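Local structure of thiamine-binding periplasmic protein (Escherichia coli, 2QRY) at residues 172-177 / 239-244; 146-150 / 188-192; 22-26 / 258-262. The protein binds thiamine, thiamine phosphate and thiamine diphosphate with high affinity in the periplasm as the solute-binding component of the ThiBPQ ABC transporter for thiamine import. All blocks are in the same frame, centred on the assembly; numbering follows the deposited sequence.

In the fold
From the N terminus, strand 24-29 opens the longest excursion: residues 22-26 meet 258-262 only 232 residues later, where helix 259-269 begins, and this interaction 3 encloses the other two. Within it, helix 144-149 starts a loop that residues 188-192 close as interaction 2. Helix 165-178 lies inside that loop but finds its own partner beyond it, at residues 239-244, so interactions 1 and 2 cross along the chain. They also touch in space, through Met174 against Val148 and Leu189. Interaction 3 lies on the opposite side of the chain's centre, about 40 Å from interaction 1 (centre to centre), linked to it by strand 243-252.

Interaction 1 of 3, residues 172-177 / 239-244; sequences LWMQKV and FSEGHY
The indole of Trp173 reaches from helix 165-178 to the turn at 239-242, and its NE1 donates to Gly242 O at 3.1 Å. The bond is bent, with an N-H...O angle of 136°, and the carbonyl oxygen sits 23° out of the indole plane. Three further groups surround the same side chain: the backbone N of Tyr244 lies over one face, while Phe239 and His243 approach obliquely. Trp173 CH2 comes to 3.4 Å from Phe239 CD2, yet these rings are slid apart and barely overlap. CZ2 instead sits over one face of the His243 imidazole, 3.8 Å from ND1 and offset toward the rim. With CG anti to the backbone N (chi1 -172°), the outer part of the indole is carried to Gly242, Phe239 and His243. On the same helix, Leu172 CB packs against Tyr244 CE2 at 3.6 Å and Leu172 CD1 lies beside the phenol oxygen. At the other end, Val177 CG2 crosses the aliphatic part of Glu241, 4.0 Å from its CB.

Further hydrogen bonds hold these groups. His243 NE2 accepts the backbone N-H of Phe239 in its ring plane at 2.8 Å, and Gly242 N closes the type I turn on Phe239 O at 3.0 Å. The second shell comprises Phe128, whose O bonds to His243 ND1, Leu144 and Lys145, whose backbone nitrogens bond to the Glu241 carboxylate, and Asn88 and Phe308, which meet Tyr244 OH.

Trp173, Phe239 and His243 thus form an aromatic cluster joining helix 165-178 to the turn leading into strand 243-252, in a solute-binding protein fold; the His243 side chain lies about 4 Å from that of Thr219, a thiamine-binding residue.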
loop_
_atom_site.group_PDB
_atom_site.type_symbol
_atom_site.label_atom_id
_atom_site.label_comp_id
_atom_site.label_asym_id
_atom_site.label_seq_id
_atom_site.Cartn_x
_atom_site.Cartn_y
_atom_site.Cartn_z
ATOM N N LEU A 172 7.800 6.667 7.341
ATOM C CA LEU A 172 7.838 8.033 6.826
ATOM C C LEU A 172 6.870 8.947 7.567
ATOM O O LEU A 172 7.145 10.135 7.768
ATOM C CB LEU A 172 7.545 8.029 5.325
ATOM C CG LEU A 172 8.477 7.085 4.550
ATOM C CD1 LEU A 172 7.993 6.929 3.120
ATOM C CD2 LEU A 172 9.909 7.609 4.596
ATOM N N TRP A 173 5.747 8.381 7.990
ATOM C CA TRP A 173 4.740 9.128 8.723
ATOM C C TRP A 173 5.350 9.625 10.025
ATOM O O TRP A 173 5.199 10.792 10.390
ATOM C CB TRP A 173 3.546 8.228 9.003
ATOM C CG TRP A 173 2.365 8.929 9.580
ATOM C CD1 TRP A 173 2.118 10.274 9.580
ATOM C CD2 TRP A 173 1.202 8.307 10.144
ATOM N NE1 TRP A 173 0.865 10.526 10.104
ATOM C CE2 TRP A 173 0.285 9.335 10.457
ATOM C CE3 TRP A 173 0.846 6.977 10.414
ATOM C CZ2 TRP A 173 -0.968 9.073 11.023
ATOM C CZ3 TRP A 173 -0.399 6.717 10.980
ATOM C CH2 TRP A 173 -1.290 7.762 11.277
HETATM N N MSE A 174 6.039 8.733 10.725
HETATM C CA MSE A 174 6.703 9.088 11.971
HETATM C C MSE A 174 7.780 10.151 11.707
HETATM O O MSE A 174 7.971 11.072 12.505
HETATM C CB MSE A 174 7.355 7.851 12.584
HETATM C CG MSE A 174 6.389 6.853 13.206
HETATM SE SE MSE A 174 5.841 7.390 14.985
HETATM C CE MSE A 174 7.381 6.754 15.984
ATOM N N GLN A 175 8.486 10.012 10.589
ATOM C CA GLN A 175 9.545 10.951 10.230
ATOM C C GLN A 175 8.971 12.361 10.024
ATOM O O GLN A 175 9.572 13.358 10.433
ATOM C CB GLN A 175 10.252 10.482 8.954
ATOM C CG GLN A 175 11.474 11.293 8.611
ATOM C CD GLN A 175 12.587 11.119 9.625
ATOM O OE1 GLN A 175 13.398 12.016 9.817
ATOM N NE2 GLN A 175 12.642 9.955 10.265
ATOM N N LYS A 176 7.810 12.435 9.384
ATOM C CA LYS A 176 7.151 13.710 9.153
ATOM C C LYS A 176 6.798 14.344 10.498
ATOM O O LYS A 176 7.007 15.537 10.713
ATOM C CB LYS A 176 5.855 13.503 8.361
ATOM C CG LYS A 176 6.023 13.299 6.868
ATOM C CD LYS A 176 6.442 14.583 6.180
ATOM C CE LYS A 176 6.453 14.411 4.675
ATOM N NZ LYS A 176 6.845 15.651 3.962
ATOM N N VAL A 177 6.274 13.523 11.401
ATOM C CA VAL A 177 5.839 13.984 12.707
ATOM C C VAL A 177 6.937 14.298 13.734
ATOM O O VAL A 177 6.805 15.253 14.503
ATOM C CB VAL A 177 4.827 12.965 13.301
ATOM C CG1 VAL A 177 4.423 13.362 14.715
ATOM C CG2 VAL A 177 3.603 12.885 12.401
ATOM N N PHE A 239 -5.902 11.070 12.917
ATOM C CA PHE A 239 -4.941 11.859 13.687
ATOM C C PHE A 239 -4.808 13.311 13.226
ATOM O O PHE A 239 -4.852 13.611 12.036
ATOM C CB PHE A 239 -3.564 11.178 13.689
ATOM C CG PHE A 239 -3.534 9.861 14.425
ATOM C CD1 PHE A 239 -4.567 9.507 15.297
ATOM C CD2 PHE A 239 -2.465 8.984 14.260
ATOM C CE1 PHE A 239 -4.537 8.306 15.991
ATOM C CE2 PHE A 239 -2.427 7.770 14.957
ATOM C CZ PHE A 239 -3.466 7.432 15.824
ATOM N N SER A 240 -4.640 14.203 14.200
ATOM C CA SER A 240 -4.529 15.634 13.947
ATOM C C SER A 240 -3.299 16.071 13.151
ATOM O O SER A 240 -3.301 17.152 12.564
ATOM C CB SER A 240 -4.597 16.405 15.276
ATOM O OG SER A 240 -3.560 16.029 16.167
ATOM N N GLU A 241 -2.248 15.257 13.127
ATOM C CA GLU A 241 -1.070 15.630 12.353
ATOM C C GLU A 241 -1.365 15.444 10.866
ATOM O O GLU A 241 -0.688 16.013 10.009
ATOM C CB GLU A 241 0.145 14.772 12.731
ATOM C CG GLU A 241 0.591 14.900 14.178
ATOM C CD GLU A 241 0.073 13.765 15.038
ATOM O OE1 GLU A 241 -0.834 13.037 14.572
ATOM O OE2 GLU A 241 0.567 13.606 16.174
ATOM N N GLY A 242 -2.398 14.664 10.564
ATOM C CA GLY A 242 -2.728 14.393 9.178
ATOM C C GLY A 242 -2.200 13.003 8.850
ATOM O O GLY A 242 -1.518 12.396 9.677
ATOM N N HIS A 243 -2.497 12.503 7.655
ATOM C CA HIS A 243 -2.068 11.166 7.256
ATOM C C HIS A 243 -1.218 11.110 5.987
ATOM O O HIS A 243 -1.346 11.955 5.092
ATOM C CB HIS A 243 -3.297 10.275 7.107
ATOM C CG HIS A 243 -4.055 10.098 8.387
ATOM N ND1 HIS A 243 -4.211 8.871 8.997
ATOM C CD2 HIS A 243 -4.642 11.002 9.206
ATOM C CE1 HIS A 243 -4.857 9.029 10.139
ATOM N NE2 HIS A 243 -5.129 10.312 10.290
ATOM N N TYR A 244 -0.350 10.103 5.925
ATOM C CA TYR A 244 0.544 9.922 4.791
ATOM C C TYR A 244 -0.178 9.272 3.622
ATOM O O TYR A 244 -0.902 8.294 3.790
ATOM C CB TYR A 244 1.758 9.081 5.203
ATOM C CG TYR A 244 2.939 9.247 4.274
ATOM C CD1 TYR A 244 2.927 8.696 2.990
ATOM C CD2 TYR A 244 4.063 9.984 4.666
ATOM C CE1 TYR A 244 4.009 8.873 2.114
ATOM C CE2 TYR A 244 5.146 10.165 3.804
ATOM C CZ TYR A 244 5.111 9.607 2.530
ATOM O OH TYR A 244 6.176 9.772 1.674
#

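Interaction 2 of 3, residues 146-150 / 188-192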
loop_
_atom_site.group_PDB
_atom_site.type_symbol
_atom_site.label_atom_id
_atom_site.label_comp_id
_atom_site.label_asym_id
_atom_site.label_seq_id
_atom_site.Cartn_x
_atom_site.Cartn_y
_atom_site.Cartn_z
ATOM N N GLU A 146 0.216 11.178 20.435
ATOM C CA GLU A 146 -0.376 10.603 21.632
ATOM C C GLU A 146 -0.141 9.092 21.674
ATOM O O GLU A 146 0.255 8.551 22.704
ATOM C CB GLU A 146 -1.871 10.898 21.685
ATOM C CG GLU A 146 -2.586 10.148 22.790
ATOM C CD GLU A 146 -4.026 10.575 22.962
ATOM O OE1 GLU A 146 -4.701 10.851 21.945
ATOM O OE2 GLU A 146 -4.486 10.617 24.118
ATOM N N LEU A 147 -0.383 8.421 20.552
ATOM C CA LEU A 147 -0.178 6.980 20.465
ATOM C C LEU A 147 1.228 6.602 20.927
ATOM O O LEU A 147 1.413 5.598 21.614
ATOM C CB LEU A 147 -0.399 6.503 19.025
ATOM C CG LEU A 147 -0.073 5.048 18.669
ATOM C CD1 LEU A 147 -0.632 4.710 17.294
ATOM C CD2 LEU A 147 1.428 4.842 18.663
ATOM N N VAL A 148 2.210 7.412 20.548
ATOM C CA VAL A 148 3.601 7.163 20.907
ATOM C C VAL A 148 3.958 7.545 22.343
ATOM O O VAL A 148 4.686 6.825 23.030
ATOM C CB VAL A 148 4.567 7.944 19.974
ATOM C CG1 VAL A 148 5.998 7.832 20.494
ATOM C CG2 VAL A 148 4.476 7.416 18.549
ATOM N N GLU A 149 3.435 8.677 22.797
ATOM C CA GLU A 149 3.761 9.185 24.123
ATOM C C GLU A 149 2.804 8.917 25.283
ATOM O O GLU A 149 3.208 8.988 26.444
ATOM C CB GLU A 149 4.032 10.683 24.002
ATOM C CG GLU A 149 5.291 10.975 23.203
ATOM C CD GLU A 149 5.324 12.374 22.635
ATOM O OE1 GLU A 149 4.901 13.314 23.345
ATOM O OE2 GLU A 149 5.783 12.531 21.480
ATOM N N SER A 150 1.551 8.602 24.976
ATOM C CA SER A 150 0.549 8.337 26.007
ATOM C C SER A 150 1.005 7.323 27.045
ATOM O O SER A 150 1.849 6.473 26.768
ATOM C CB SER A 150 -0.750 7.845 25.361
ATOM O OG SER A 150 -1.734 7.549 26.332
ATOM N N LYS A 188 9.854 4.747 22.344
ATOM C CA LYS A 188 8.612 4.806 23.103
ATOM C C LYS A 188 7.547 3.926 22.463
ATOM O O LYS A 188 6.771 3.279 23.169
ATOM C CB LYS A 188 8.093 6.246 23.192
ATOM C CG LYS A 188 8.973 7.189 23.996
ATOM C CD LYS A 188 8.426 8.613 23.948
ATOM C CE LYS A 188 9.320 9.589 24.707
ATOM N NZ LYS A 188 8.843 10.994 24.536
ATOM N N LEU A 189 7.505 3.902 21.129
ATOM C CA LEU A 189 6.519 3.082 20.430
ATOM C C LEU A 189 6.856 1.599 20.588
ATOM O O LEU A 189 5.964 0.758 20.629
ATOM C CB LEU A 189 6.473 3.427 18.935
ATOM C CG LEU A 189 5.082 3.471 18.282
ATOM C CD1 LEU A 189 5.221 3.579 16.767
ATOM C CD2 LEU A 189 4.287 2.229 18.644
ATOM N N ALA A 190 8.147 1.288 20.667
ATOM C CA ALA A 190 8.590 -0.098 20.815
ATOM C C ALA A 190 8.022 -0.745 22.077
ATOM O O ALA A 190 7.777 -1.951 22.102
ATOM C CB ALA A 190 10.123 -0.162 20.835
ATOM N N LYS A 191 7.808 0.058 23.118
ATOM C CA LYS A 191 7.269 -0.447 24.385
ATOM C C LYS A 191 5.804 -0.857 24.272
ATOM O O LYS A 191 5.296 -1.609 25.100
ATOM C CB LYS A 191 7.398 0.611 25.484
ATOM C CG LYS A 191 8.819 1.001 25.838
ATOM C CD LYS A 191 8.808 2.204 26.775
ATOM C CE LYS A 191 10.207 2.750 27.008
ATOM N NZ LYS A 191 10.146 4.085 27.666
ATOM N N LYS A 192 5.118 -0.350 23.256
ATOM C CA LYS A 192 3.714 -0.690 23.073
ATOM C C LYS A 192 3.549 -1.668 21.917
ATOM O O LYS A 192 2.430 -2.045 21.565
ATOM C CB LYS A 192 2.900 0.580 22.804
ATOM C CG LYS A 192 3.099 1.663 23.856
ATOM C CD LYS A 192 2.276 2.906 23.554
ATOM C CE LYS A 192 2.638 4.021 24.520
ATOM N NZ LYS A 192 1.989 5.306 24.157
#
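The flat groups at this contact are peptide carbonyls, and the ammonium of Lys192 is set among those of Leu147, Val148 and Ser150. Above the plane of the Leu147 carbonyl, 46° out of it, NZ makes a short hydrogen bond to O at 2.6 Å. Toward Ser150 O it is tilted less, 29° from the carbonyl plane, at 2.9 Å. The third approach, to Val148 O at 3.3 Å, is a weak bond. NZ can come in among all three oxygens because the lysine chain runs extended beyond CG; on the way its CD and CE pass close to Leu147 O. Leu147 O and Val148 O belong to the last turn of helix 144-149, and Ser150 O to the residue just after it, so the positive charge probably interacts favourably with that end of the helix.

Beside the polar grip lies an apolar seam. Leu147 CD2 meets Leu189 CD2 at 3.9 Å, and Val148 CG2 lies 4.0 Å from Leu189 CG. The other Val148 branch, CG1, held anti to the backbone N (chi1 172°), lies 3.8 Å from Lys188 CB, the two side chains crossing at about a right angle. Farther out, Glu149 CG lies 3.8 Å from Lys188 NZ, but the carboxylate stays beyond salt-bridge range and its OE2 bonds to Tyr178 OH instead.

The contact joins the C-terminal part of helix 144-149 to helix 182-190 and the residues that follow it. Helix 165-178 packs against both, with Met174 touching Val148 and Leu189, while the backbone of Lys192 bonds to Val156, linking the contact to strand 156-159.

Interaction 3 of 3, residues 22-26 / 258-262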
loop_
_atom_site.group_PDB
_atom_site.type_symbol
_atom_site.label_atom_id
_atom_site.label_comp_id
_atom_site.label_asym_id
_atom_site.label_seq_id
_atom_site.Cartn_x
_atom_site.Cartn_y
_atom_site.Cartn_z
ATOM N N LYS A 22 -3.520 -17.416 -24.926
ATOM C CA LYS A 22 -2.407 -18.411 -24.924
ATOM C C LYS A 22 -1.084 -17.825 -24.452
ATOM O O LYS A 22 -0.396 -18.424 -23.627
ATOM C CB LYS A 22 -2.246 -19.023 -26.312
ATOM C CG LYS A 22 -2.885 -20.387 -26.443
ATOM C CD LYS A 22 -2.440 -21.268 -25.302
ATOM C CE LYS A 22 -3.091 -22.627 -25.363
ATOM N NZ LYS A 22 -2.628 -23.467 -24.222
ATOM N N PRO A 23 -0.687 -16.657 -24.980
ATOM C CA PRO A 23 0.581 -16.097 -24.506
ATOM C C PRO A 23 0.395 -15.701 -23.037
ATOM O O PRO A 23 -0.693 -15.279 -22.640
ATOM C CB PRO A 23 0.788 -14.892 -25.418
ATOM C CG PRO A 23 -0.618 -14.467 -25.733
ATOM C CD PRO A 23 -1.302 -15.785 -25.996
ATOM N N VAL A 24 1.444 -15.841 -22.234
ATOM C CA VAL A 24 1.366 -15.519 -20.810
ATOM C C VAL A 24 1.884 -14.126 -20.453
ATOM O O VAL A 24 2.853 -13.634 -21.033
ATOM C CB VAL A 24 2.159 -16.543 -19.972
ATOM C CG1 VAL A 24 1.928 -16.293 -18.486
ATOM C CG2 VAL A 24 1.751 -17.953 -20.346
ATOM N N LEU A 25 1.223 -13.492 -19.491
ATOM C CA LEU A 25 1.630 -12.175 -19.021
ATOM C C LEU A 25 1.805 -12.337 -17.509
ATOM O O LEU A 25 0.832 -12.435 -16.757
ATOM C CB LEU A 25 0.551 -11.136 -19.355
ATOM C CG LEU A 25 0.900 -9.638 -19.401
ATOM C CD1 LEU A 25 0.797 -9.018 -18.033
ATOM C CD2 LEU A 25 2.283 -9.456 -19.985
ATOM N N THR A 26 3.058 -12.395 -17.078
ATOM C CA THR A 26 3.393 -12.581 -15.671
ATOM C C THR A 26 3.405 -11.275 -14.892
ATOM O O THR A 26 4.157 -10.360 -15.213
ATOM C CB THR A 26 4.768 -13.270 -15.540
ATOM O OG1 THR A 26 4.702 -14.557 -16.165
ATOM C CG2 THR A 26 5.156 -13.443 -14.079
ATOM N N GLN A 258 7.129 -9.610 -23.700
ATOM C CA GLN A 258 5.753 -9.375 -24.124
ATOM C C GLN A 258 5.420 -7.901 -23.884
ATOM O O GLN A 258 4.449 -7.578 -23.202
ATOM C CB GLN A 258 4.785 -10.252 -23.328
ATOM C CG GLN A 258 4.905 -11.758 -23.559
ATOM C CD GLN A 258 4.292 -12.215 -24.874
ATOM O OE1 GLN A 258 3.490 -11.503 -25.480
ATOM N NE2 GLN A 258 4.654 -13.416 -25.312
ATOM N N PRO A 259 6.217 -6.985 -24.457
ATOM C CA PRO A 259 5.996 -5.543 -24.293
ATOM C C PRO A 259 4.562 -5.103 -24.574
ATOM O O PRO A 259 3.911 -4.501 -23.723
ATOM C CB PRO A 259 6.972 -4.920 -25.290
ATOM C CG PRO A 259 8.034 -5.944 -25.433
ATOM C CD PRO A 259 7.265 -7.236 -25.458
ATOM N N GLU A 260 4.078 -5.412 -25.771
ATOM C CA GLU A 260 2.732 -5.032 -26.184
ATOM C C GLU A 260 1.656 -5.415 -25.160
ATOM O O GLU A 260 0.861 -4.568 -24.743
ATOM C CB GLU A 260 2.412 -5.657 -27.546
ATOM C CG GLU A 260 1.284 -4.967 -28.294
ATOM C CD GLU A 260 1.034 -5.560 -29.670
ATOM O OE1 GLU A 260 2.020 -5.795 -30.409
ATOM O OE2 GLU A 260 -0.148 -5.777 -30.019
ATOM N N LEU A 261 1.624 -6.684 -24.759
ATOM C CA LEU A 261 0.643 -7.142 -23.777
ATOM C C LEU A 261 0.807 -6.388 -22.463
ATOM O O LEU A 261 -0.165 -5.886 -21.898
ATOM C CB LEU A 261 0.804 -8.636 -23.502
ATOM C CG LEU A 261 -0.276 -9.590 -24.005
ATOM C CD1 LEU A 261 -0.077 -10.943 -23.335
ATOM C CD2 LEU A 261 -1.656 -9.050 -23.680
ATOM N N ALA A 262 2.042 -6.324 -21.974
ATOM C CA ALA A 262 2.336 -5.636 -20.722
ATOM C C ALA A 262 1.705 -4.253 -20.728
ATOM O O ALA A 262 1.115 -3.816 -19.736
ATOM C CB ALA A 262 3.849 -5.512 -20.530
#
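Leu25 and Leu261 face each other between strand and helix, each with its CB directed at the opposing segment. Their contacts are reciprocal: Leu25 CD2 lies 3.9 Å from Leu261 CB, while Leu261 CD1 lies 4.0 Å from Leu25 CB. The two side chains therefore run past one another, the end of each beside the base of the other. Leu25 holds CG anti to its own amide nitrogen (chi1 -160°), and from there CD2 extends to the backbone of the first helical turn, 3.7 Å from Ala262 N. Ala262 CB is also near this methyl, at 4.3 Å.

The two residues before Leu25 add to the contact. Pro23 meets the helix through CG, near Leu261 CD1, and CB, 4.1 Å from Gln258 NE2. Val24 turns its side chain away, in keeping with the alternation of side chains along an extended chain, and offers its carbonyl instead: Val24 O is 3.8 Å from Gln258 CG. The glutamine chain bends at chi2 (-76°), which carries its amide alongside Pro23. Gln258 itself occupies the N-cap position of helix 259-269, and its carbonyl oxygen accepts the N-H of Ala262 at 3.0 Å, within the helical backbone.

Strand 24-29 runs parallel to both 54-59 and 81-86. Leu25 also touches Leu55, and Leu261 reaches Cys51 and Cys53, so the pair belongs to a wider packing of the helix start against this part of the sheet.

Across the two segments no hydrogen bond forms, and every approach is van der Waals in length. Cohesion probably rests on close packing and burial, the two leucines contributing most, with Gln258 and Pro23 at the partly exposed margin and a smaller share from Ala262.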